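Local coordinates for phenazine biosynthesis protein PhzF family (PDB 1S7J) that probably acts as an isomerase of the PhzF family, related to phenazine biosynthesis proteins, at residues Met1-Val15 and Ile246-Leu260. Residues are numbered along the deposited sequence; the frame is centred on the assembly and turned at random.
Sequences MSYPYYIVDAFAEEV and IGGTAKLFAKGEAYL
Tyr5 lays its ring over Gly256, its partner in the antiparallel pairing of strands 2-10 and 250-259. Gly256 CA sits 4.1 Å from the ring centroid, over the face. Tyr5 CG lies between the backbone N and the carbonyl carbon (chi1 68°), which swings the ring across the neighbouring strand. Glycine, with no side chain, admits it. Backbone hydrogen bonds run from Met1 with Leu260 to Phe11 with Thr249. At Ile7 the register shifts by one in a classic beta bulge. Ile7 O accepts from Phe253 N at 2.7 Å, nearly along the C=O axis, and from Ala254 N at 3.3 Å, on a lone pair. Beside the bulge, Ile7 CG2 meets Phe253 CD2 at 3.8 Å.

The buried end follows the type II turn Asp9-Ala12. There Phe11 sets CD2 3.7 Å from Gly248 CA, and its CZ meets Ile246 CD1. Helix 72-85 packs on Ala10, Phe11 and Ala250. The side chain of Ala10 is about 9 Å from that of Glu46, the predicted active-site residue.

The end with Met1, Ser2, Tyr259 and Leu260 is exposed to solvent. Leu260 CD1 rests over the Tyr3 ring, 4.0 Å from its centroid. Lys251, partly exposed, bends to bring NZ to Glu13 O at 3.0 Å.

Main-chain bonds fix the register of the terminal strands and apolar side chains seal the buried end, so the pairing depends little on charge.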
loop_
_atom_site.group_PDB
_atom_site.type_symbol
_atom_site.label_atom_id
_atom_site.label_comp_id
_atom_site.label_asym_id
_atom_site.label_seq_id
_atom_site.Cartn_x
_atom_site.Cartn_y
_atom_site.Cartn_z
ATOM N N MET A 1 17.602 -14.437 -21.889
ATOM C CA MET A 1 16.399 -14.184 -22.738
ATOM C C MET A 1 15.103 -14.454 -21.941
ATOM O O MET A 1 14.092 -13.787 -22.148
ATOM C CB MET A 1 16.495 -15.100 -23.971
ATOM C CG MET A 1 15.669 -14.549 -25.131
ATOM S SD MET A 1 14.961 -15.858 -26.146
ATOM C CE MET A 1 15.525 -15.393 -27.788
ATOM N N SER A 2 15.159 -15.408 -21.025
ATOM C CA SER A 2 13.989 -15.756 -20.205
ATOM C C SER A 2 14.120 -15.223 -18.738
ATOM O O SER A 2 15.107 -15.491 -18.053
ATOM C CB SER A 2 13.784 -17.276 -20.220
ATOM O OG SER A 2 12.654 -17.673 -19.466
ATOM N N TYR A 3 13.113 -14.466 -18.303
ATOM C CA TYR A 3 13.092 -13.882 -16.959
ATOM C C TYR A 3 11.783 -14.170 -16.259
ATOM O O TYR A 3 10.773 -13.561 -16.566
ATOM C CB TYR A 3 13.259 -12.361 -17.042
ATOM C CG TYR A 3 14.548 -11.889 -17.663
ATOM C CD1 TYR A 3 14.804 -12.091 -19.008
ATOM C CD2 TYR A 3 15.507 -11.239 -16.906
ATOM C CE1 TYR A 3 15.994 -11.661 -19.590
ATOM C CE2 TYR A 3 16.698 -10.801 -17.476
ATOM C CZ TYR A 3 16.934 -11.021 -18.821
ATOM O OH TYR A 3 18.115 -10.615 -19.401
ATOM N N PRO A 4 11.792 -15.061 -15.273
ATOM C CA PRO A 4 10.551 -15.390 -14.548
ATOM C C PRO A 4 9.927 -14.157 -13.872
ATOM O O PRO A 4 10.646 -13.256 -13.437
ATOM C CB PRO A 4 11.029 -16.391 -13.481
ATOM C CG PRO A 4 12.271 -16.997 -14.095
ATOM C CD PRO A 4 12.938 -15.805 -14.718
ATOM N N TYR A 5 8.595 -14.108 -13.810
ATOM C CA TYR A 5 7.915 -13.010 -13.154
ATOM C C TYR A 5 6.688 -13.526 -12.488
ATOM O O TYR A 5 6.262 -14.657 -12.736
ATOM C CB TYR A 5 7.577 -11.865 -14.136
ATOM C CG TYR A 5 6.537 -12.197 -15.170
ATOM C CD1 TYR A 5 5.176 -12.165 -14.860
ATOM C CD2 TYR A 5 6.907 -12.559 -16.464
ATOM C CE1 TYR A 5 4.218 -12.493 -15.808
ATOM C CE2 TYR A 5 5.965 -12.884 -17.410
ATOM C CZ TYR A 5 4.619 -12.851 -17.083
ATOM O OH TYR A 5 3.686 -13.181 -18.033
ATOM N N TYR A 6 6.123 -12.726 -11.576
ATOM C CA TYR A 6 4.931 -13.100 -10.841
ATOM C C TYR A 6 4.029 -11.897 -10.738
ATOM O O TYR A 6 4.500 -10.766 -10.746
ATOM C CB TYR A 6 5.305 -13.596 -9.423
ATOM C CG TYR A 6 6.236 -14.805 -9.402
ATOM C CD1 TYR A 6 7.578 -14.685 -9.789
ATOM C CD2 TYR A 6 5.768 -16.062 -9.034
ATOM C CE1 TYR A 6 8.422 -15.795 -9.818
ATOM C CE2 TYR A 6 6.603 -17.178 -9.058
ATOM C CZ TYR A 6 7.924 -17.040 -9.451
ATOM O OH TYR A 6 8.726 -18.147 -9.495
ATOM N N ILE A 7 2.730 -12.130 -10.733
ATOM C CA ILE A 7 1.753 -11.061 -10.615
ATOM C C ILE A 7 0.964 -11.435 -9.408
ATOM O O ILE A 7 0.278 -12.458 -9.409
ATOM C CB ILE A 7 0.790 -11.009 -11.823
ATOM C CG1 ILE A 7 1.559 -10.906 -13.139
ATOM C CG2 ILE A 7 -0.155 -9.841 -11.667
ATOM C CD1 ILE A 7 2.386 -9.669 -13.271
ATOM N N VAL A 8 1.076 -10.661 -8.344
ATOM C CA VAL A 8 0.350 -10.966 -7.137
ATOM C C VAL A 8 -0.523 -9.842 -6.651
ATOM O O VAL A 8 -0.211 -8.659 -6.848
ATOM C CB VAL A 8 1.312 -11.472 -6.007
ATOM C CG1 VAL A 8 2.759 -11.362 -6.441
ATOM C CG2 VAL A 8 1.073 -10.745 -4.697
ATOM N N ASP A 9 -1.670 -10.206 -6.112
ATOM C CA ASP A 9 -2.607 -9.259 -5.562
ATOM C C ASP A 9 -2.313 -9.202 -4.055
ATOM O O ASP A 9 -2.642 -10.136 -3.311
ATOM C CB ASP A 9 -4.048 -9.721 -5.808
ATOM C CG ASP A 9 -4.381 -9.824 -7.296
ATOM O OD1 ASP A 9 -5.290 -10.605 -7.649
ATOM O OD2 ASP A 9 -3.730 -9.134 -8.110
ATOM N N ALA A 10 -1.601 -8.161 -3.640
ATOM C CA ALA A 10 -1.236 -7.979 -2.240
ATOM C C ALA A 10 -2.444 -7.551 -1.418
ATOM O O ALA A 10 -3.231 -6.721 -1.848
ATOM C CB ALA A 10 -0.124 -6.969 -2.125
ATOM N N PHE A 11 -2.555 -8.111 -0.222
ATOM C CA PHE A 11 -3.665 -7.831 0.702
ATOM C C PHE A 11 -4.963 -8.422 0.228
ATOM O O PHE A 11 -6.051 -7.969 0.618
ATOM C CB PHE A 11 -3.824 -6.321 0.941
ATOM C CG PHE A 11 -2.655 -5.691 1.642
ATOM C CD1 PHE A 11 -1.675 -5.022 0.920
ATOM C CD2 PHE A 11 -2.528 -5.769 3.039
ATOM C CE1 PHE A 11 -0.591 -4.445 1.564
ATOM C CE2 PHE A 11 -1.447 -5.194 3.684
ATOM C CZ PHE A 11 -0.481 -4.532 2.953
ATOM N N ALA A 12 -4.865 -9.467 -0.591
ATOM C CA ALA A 12 -6.035 -10.137 -1.138
ATOM C C ALA A 12 -6.066 -11.601 -0.788
ATOM O O ALA A 12 -5.042 -12.265 -0.793
ATOM C CB ALA A 12 -6.055 -9.975 -2.635
ATOM N N GLU A 13 -7.252 -12.115 -0.519
ATOM C CA GLU A 13 -7.485 -13.513 -0.174
ATOM C C GLU A 13 -7.731 -14.324 -1.473
ATOM O O GLU A 13 -7.525 -15.541 -1.523
ATOM C CB GLU A 13 -8.692 -13.590 0.784
ATOM C CG GLU A 13 -8.598 -14.591 1.924
ATOM C CD GLU A 13 -9.886 -14.711 2.747
ATOM O OE1 GLU A 13 -9.899 -15.529 3.699
ATOM O OE2 GLU A 13 -10.876 -13.990 2.452
ATOM N N GLU A 14 -8.252 -13.619 -2.477
ATOM C CA GLU A 14 -8.586 -14.205 -3.783
ATOM C C GLU A 14 -8.181 -13.205 -4.878
ATOM O O GLU A 14 -7.997 -12.020 -4.598
ATOM C CB GLU A 14 -10.092 -14.472 -3.875
ATOM C CG GLU A 14 -10.954 -13.211 -3.732
ATOM C CD GLU A 14 -12.432 -13.458 -4.004
ATOM O OE1 GLU A 14 -13.109 -14.068 -3.147
ATOM O OE2 GLU A 14 -12.922 -13.023 -5.074
ATOM N N VAL A 15 -8.037 -13.682 -6.116
ATOM C CA VAL A 15 -7.652 -12.794 -7.223
ATOM C C VAL A 15 -8.731 -11.761 -7.510
ATOM O O VAL A 15 -9.898 -11.933 -7.139
ATOM C CB VAL A 15 -7.319 -13.577 -8.543
ATOM C CG1 VAL A 15 -6.145 -14.555 -8.322
ATOM C CG2 VAL A 15 -8.538 -14.312 -9.041
ATOM N N ILE A 246 1.485 -3.539 9.786
ATOM C CA ILE A 246 0.337 -4.005 9.002
ATOM C C ILE A 246 0.645 -5.375 8.419
ATOM O O ILE A 246 1.738 -5.601 7.870
ATOM C CB ILE A 246 -0.043 -3.035 7.837
ATOM C CG1 ILE A 246 1.128 -2.854 6.879
ATOM C CG2 ILE A 246 -0.509 -1.719 8.385
ATOM C CD1 ILE A 246 0.825 -1.948 5.728
ATOM N N GLY A 247 -0.288 -6.298 8.563
ATOM C CA GLY A 247 -0.095 -7.629 8.028
ATOM C C GLY A 247 -1.181 -7.977 7.043
ATOM O O GLY A 247 -2.358 -7.733 7.314
ATOM N N GLY A 248 -0.812 -8.544 5.906
ATOM C CA GLY A 248 -1.823 -8.908 4.925
ATOM C C GLY A 248 -1.518 -10.157 4.136
ATOM O O GLY A 248 -0.356 -10.558 4.027
ATOM N N THR A 249 -2.568 -10.809 3.635
ATOM C CA THR A 249 -2.415 -12.012 2.821
ATOM C C THR A 249 -2.059 -11.615 1.379
ATOM O O THR A 249 -1.851 -10.439 1.093
ATOM C CB THR A 249 -3.711 -12.893 2.827
ATOM O OG1 THR A 249 -4.857 -12.096 2.480
ATOM C CG2 THR A 249 -3.925 -13.498 4.205
ATOM N N ALA A 250 -1.911 -12.602 0.505
ATOM C CA ALA A 250 -1.586 -12.355 -0.898
ATOM C C ALA A 250 -2.043 -13.513 -1.780
ATOM O O ALA A 250 -2.223 -14.646 -1.309
ATOM C CB ALA A 250 -0.119 -12.127 -1.067
ATOM N N LYS A 251 -2.205 -13.230 -3.068
ATOM C CA LYS A 251 -2.640 -14.241 -4.041
ATOM C C LYS A 251 -1.944 -14.103 -5.364
ATOM O O LYS A 251 -1.881 -13.013 -5.935
ATOM C CB LYS A 251 -4.150 -14.161 -4.254
ATOM C CG LYS A 251 -4.941 -15.267 -3.551
ATOM C CD LYS A 251 -4.693 -16.632 -4.194
ATOM C CE LYS A 251 -5.545 -17.731 -3.554
ATOM N NZ LYS A 251 -7.007 -17.486 -3.706
ATOM N N LEU A 252 -1.398 -15.206 -5.857
ATOM C CA LEU A 252 -0.714 -15.226 -7.139
ATOM C C LEU A 252 -1.776 -15.200 -8.240
ATOM O O LEU A 252 -2.694 -16.028 -8.247
ATOM C CB LEU A 252 0.114 -16.499 -7.289
ATOM C CG LEU A 252 1.487 -16.443 -7.963
ATOM C CD1 LEU A 252 1.619 -17.577 -8.956
ATOM C CD2 LEU A 252 1.713 -15.137 -8.636
ATOM N N PHE A 253 -1.694 -14.219 -9.114
ATOM C CA PHE A 253 -2.623 -14.122 -10.220
ATOM C C PHE A 253 -2.039 -14.875 -11.397
ATOM O O PHE A 253 -2.723 -15.648 -12.043
ATOM C CB PHE A 253 -2.867 -12.649 -10.625
ATOM C CG PHE A 253 -3.607 -12.503 -11.915
ATOM C CD1 PHE A 253 -4.945 -12.917 -12.019
ATOM C CD2 PHE A 253 -2.960 -12.024 -13.057
ATOM C CE1 PHE A 253 -5.624 -12.864 -13.250
ATOM C CE2 PHE A 253 -3.630 -11.964 -14.295
ATOM C CZ PHE A 253 -4.965 -12.389 -14.388
ATOM N N ALA A 254 -0.760 -14.617 -11.676
ATOM C CA ALA A 254 -0.065 -15.243 -12.784
ATOM C C ALA A 254 1.425 -15.399 -12.539
ATOM O O ALA A 254 2.016 -14.680 -11.741
ATOM C CB ALA A 254 -0.288 -14.440 -14.058
ATOM N N LYS A 255 2.018 -16.329 -13.265
ATOM C CA LYS A 255 3.442 -16.642 -13.194
ATOM C C LYS A 255 3.868 -16.906 -14.628
ATOM O O LYS A 255 3.143 -17.583 -15.365
ATOM C CB LYS A 255 3.644 -17.931 -12.364
ATOM C CG LYS A 255 5.058 -18.464 -12.366
ATOM C CD LYS A 255 5.083 -19.957 -12.028
ATOM C CE LYS A 255 6.220 -20.667 -12.759
ATOM N NZ LYS A 255 6.329 -22.102 -12.366
ATOM N N GLY A 256 5.016 -16.418 -15.030
ATOM C CA GLY A 256 5.445 -16.650 -16.391
ATOM C C GLY A 256 6.857 -16.274 -16.605
ATOM O O GLY A 256 7.667 -16.351 -15.686
ATOM N N GLU A 257 7.189 -15.838 -17.822
ATOM C CA GLU A 257 8.536 -15.432 -18.174
ATOM C C GLU A 257 8.490 -14.317 -19.208
ATOM O O GLU A 257 7.702 -14.380 -20.140
ATOM C CB GLU A 257 9.298 -16.605 -18.764
ATOM C CG GLU A 257 9.292 -17.847 -17.916
ATOM C CD GLU A 257 9.955 -19.010 -18.592
ATOM O OE1 GLU A 257 9.594 -19.318 -19.759
ATOM O OE2 GLU A 257 10.844 -19.619 -17.967
ATOM N N ALA A 258 9.318 -13.281 -19.024
ATOM C CA ALA A 258 9.380 -12.183 -19.972
ATOM C C ALA A 258 10.607 -12.465 -20.834
ATOM O O ALA A 258 11.535 -13.131 -20.382
ATOM C CB ALA A 258 9.503 -10.829 -19.235
ATOM N N TYR A 259 10.583 -12.027 -22.090
ATOM C CA TYR A 259 11.701 -12.261 -23.008
ATOM C C TYR A 259 12.300 -10.938 -23.461
ATOM O O TYR A 259 11.575 -10.033 -23.872
ATOM C CB TYR A 259 11.219 -13.078 -24.220
ATOM C CG TYR A 259 10.624 -14.429 -23.853
ATOM C CD1 TYR A 259 9.242 -14.592 -23.725
ATOM C CD2 TYR A 259 11.445 -15.525 -23.587
ATOM C CE1 TYR A 259 8.688 -15.827 -23.331
ATOM C CE2 TYR A 259 10.902 -16.759 -23.193
ATOM C CZ TYR A 259 9.523 -16.896 -23.063
ATOM O OH TYR A 259 8.980 -18.091 -22.636
ATOM N N LEU A 260 13.631 -10.824 -23.372
ATOM C CA LEU A 260 14.321 -9.579 -23.742
ATOM C C LEU A 260 15.461 -9.782 -24.744
ATOM O O LEU A 260 15.877 -8.774 -25.390
ATOM C CB LEU A 260 14.866 -8.910 -22.485
ATOM C CG LEU A 260 13.902 -8.801 -21.310
ATOM C CD1 LEU A 260 14.611 -8.139 -20.156
ATOM C CD2 LEU A 260 12.648 -8.019 -21.716
HETATM O O HOH W 1 -8.996 -16.717 -6.130
#